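Local coordinates for FERM, RhoGEF and pleckstrin domain-containing protein 2 (Mus musculus, PDB 4GYV) that acts as a guanine nucleotide exchange factor that activates RAC1, helping to remodel the actin cytoskeleton in semaphorin signalling and osteoclast differentiation, at residues 48-53 against 113-118. Numbering follows the deposited sequence.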
loop_
_atom_site.group_PDB
_atom_site.type_symbol
_atom_site.label_atom_id
_atom_site.label_comp_id
_atom_site.label_asym_id
_atom_site.label_seq_id
_atom_site.Cartn_x
_atom_site.Cartn_y
_atom_site.Cartn_z
HETATM N N MSE A 48 -9.490 14.250 24.150
HETATM C CA MSE A 48 -9.646 13.439 22.966
HETATM C C MSE A 48 -10.480 14.195 21.932
HETATM O O MSE A 48 -10.171 14.196 20.736
HETATM C CB MSE A 48 -10.275 12.116 23.335
HETATM C CG MSE A 48 -10.015 11.043 22.315
HETATM SE SE MSE A 48 -10.866 9.393 22.810
HETATM C CE MSE A 48 -9.295 8.576 23.623
ATOM N N ALA A 49 -11.525 14.869 22.401
ATOM C CA ALA A 49 -12.248 15.806 21.548
ATOM C C ALA A 49 -11.324 16.881 20.928
ATOM O O ALA A 49 -11.311 17.060 19.720
ATOM C CB ALA A 49 -13.351 16.434 22.304
ATOM N N LEU A 50 -10.545 17.583 21.748
ATOM C CA LEU A 50 -9.643 18.623 21.246
ATOM C C LEU A 50 -8.770 18.128 20.097
ATOM O O LEU A 50 -8.641 18.778 19.055
ATOM C CB LEU A 50 -8.752 19.137 22.369
ATOM C CG LEU A 50 -7.752 20.220 21.998
ATOM C CD1 LEU A 50 -8.440 21.464 21.493
ATOM C CD2 LEU A 50 -6.912 20.534 23.198
ATOM N N LEU A 51 -8.179 16.959 20.290
ATOM C CA LEU A 51 -7.341 16.357 19.269
ATOM C C LEU A 51 -8.142 16.020 18.016
ATOM O O LEU A 51 -7.873 16.558 16.950
ATOM C CB LEU A 51 -6.678 15.098 19.817
ATOM C CG LEU A 51 -5.954 14.239 18.788
ATOM C CD1 LEU A 51 -4.941 15.056 18.024
ATOM C CD2 LEU A 51 -5.288 13.080 19.484
ATOM N N PHE A 52 -9.131 15.140 18.138
ATOM C CA PHE A 52 -9.738 14.573 16.937
ATOM C C PHE A 52 -10.712 15.475 16.214
ATOM O O PHE A 52 -10.891 15.340 15.028
ATOM C CB PHE A 52 -10.344 13.212 17.219
ATOM C CG PHE A 52 -9.325 12.195 17.563
ATOM C CD1 PHE A 52 -8.450 11.733 16.599
ATOM C CD2 PHE A 52 -9.197 11.737 18.860
ATOM C CE1 PHE A 52 -7.478 10.807 16.913
ATOM C CE2 PHE A 52 -8.214 10.816 19.188
ATOM C CZ PHE A 52 -7.361 10.347 18.214
ATOM N N SER A 53 -11.301 16.415 16.934
ATOM C CA SER A 53 -12.202 17.392 16.361
ATOM C C SER A 53 -11.476 18.305 15.373
ATOM O O SER A 53 -12.111 18.926 14.519
ATOM C CB SER A 53 -12.824 18.213 17.486
ATOM O OG SER A 53 -12.619 19.602 17.312
ATOM N N ASP A 113 -1.433 23.940 17.461
ATOM C CA ASP A 113 -0.400 24.226 18.450
ATOM C C ASP A 113 -0.974 24.106 19.859
ATOM O O ASP A 113 -0.276 23.745 20.817
ATOM C CB ASP A 113 0.173 25.618 18.228
ATOM C CG ASP A 113 -0.885 26.694 18.309
ATOM O OD1 ASP A 113 -1.700 26.794 17.362
ATOM O OD2 ASP A 113 -0.900 27.437 19.315
ATOM N N GLU A 114 -2.261 24.404 19.974
ATOM C CA GLU A 114 -2.972 24.247 21.230
ATOM C C GLU A 114 -3.171 22.755 21.544
ATOM O O GLU A 114 -2.926 22.318 22.665
ATOM C CB GLU A 114 -4.290 25.006 21.151
ATOM C CG GLU A 114 -5.293 24.694 22.227
ATOM C CD GLU A 114 -6.663 25.320 21.942
ATOM O OE1 GLU A 114 -7.605 25.057 22.729
ATOM O OE2 GLU A 114 -6.791 26.073 20.937
ATOM N N VAL A 115 -3.591 21.976 20.546
ATOM C CA VAL A 115 -3.736 20.530 20.689
ATOM C C VAL A 115 -2.429 19.926 21.181
ATOM O O VAL A 115 -2.381 19.067 22.058
ATOM C CB VAL A 115 -4.085 19.870 19.334
ATOM C CG1 VAL A 115 -3.793 18.357 19.366
ATOM C CG2 VAL A 115 -5.539 20.145 18.961
ATOM N N LEU A 116 -1.353 20.409 20.603
ATOM C CA LEU A 116 -0.045 19.929 20.951
ATOM C C LEU A 116 0.339 20.256 22.402
ATOM O O LEU A 116 0.733 19.349 23.134
ATOM C CB LEU A 116 0.956 20.505 19.978
ATOM C CG LEU A 116 2.340 19.917 20.070
ATOM C CD1 LEU A 116 2.250 18.415 19.921
ATOM C CD2 LEU A 116 3.134 20.534 18.945
ATOM N N THR A 117 0.227 21.520 22.830
ATOM C CA THR A 117 0.646 21.848 24.189
ATOM C C THR A 117 -0.179 21.053 25.204
ATOM O O THR A 117 0.327 20.626 26.244
ATOM C CB THR A 117 0.539 23.365 24.549
ATOM O OG1 THR A 117 -0.827 23.756 24.558
ATOM C CG2 THR A 117 1.274 24.235 23.582
ATOM N N GLU A 118 -1.447 20.845 24.882
ATOM C CA GLU A 118 -2.362 20.196 25.793
ATOM C C GLU A 118 -2.047 18.728 25.963
ATOM O O GLU A 118 -2.205 18.180 27.058
ATOM C CB GLU A 118 -3.790 20.369 25.302
ATOM C CG GLU A 118 -4.327 21.733 25.601
ATOM C CD GLU A 118 -4.198 22.065 27.066
ATOM O OE1 GLU A 118 -3.843 23.225 27.390
ATOM O OE2 GLU A 118 -4.446 21.156 27.891
#
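L50 meets V115, E114 and E118, and L51 adds a second apolar touch on V115. CB of L50 points toward helix 112-124. L50 CG follows anti to the backbone N (chi1 180°) and lies 3.8 Å from V115 CG2. Here the chain forks. L50 CD1 lies 3.9 Å from E114 OE1 and also skirts V115 CG2. L50 CD2 turns to E118 instead and rests on its aliphatic part, with E118 CG 3.7 Å from L50 CD2 and E118 CB almost as near. The bent E118 chain crosses L50 at about a right angle and takes its carboxylate away. E114 stays extended and crosses the leucine obliquely, bringing OE1 near CD1. The two methyls of the leucine thus meet two different glutamates.

V115 is buried and splits its two methyls. V115 CG2 packs against L50, and it also lies 3.4 Å from the backbone O of L50, which N54 ND2 hydrogen-bonds. V115 CG1 lies 3.7 Å from L51 CD1, the two side chains crossing at about a right angle. With an alanine at L50, V115 CG2 and the E118 methylenes are likely to lose their apolar cover, opening a gap between the helices.

The contact is mostly apolar packing inside the all-helical DH domain, the exchange-factor module of the protein. The short axes run roughly antiparallel, at 143°, and come within 9.5 Å. L150 packs on both L51 and V115. Beyond, F52 turns away to helix 7-39, where it packs on I29 and L37 and makes a cation-pi contact with R34. On the far side, L116 and T117 lean on helix 196-212, so the pair sits between helix 7-39 and helix 196-212.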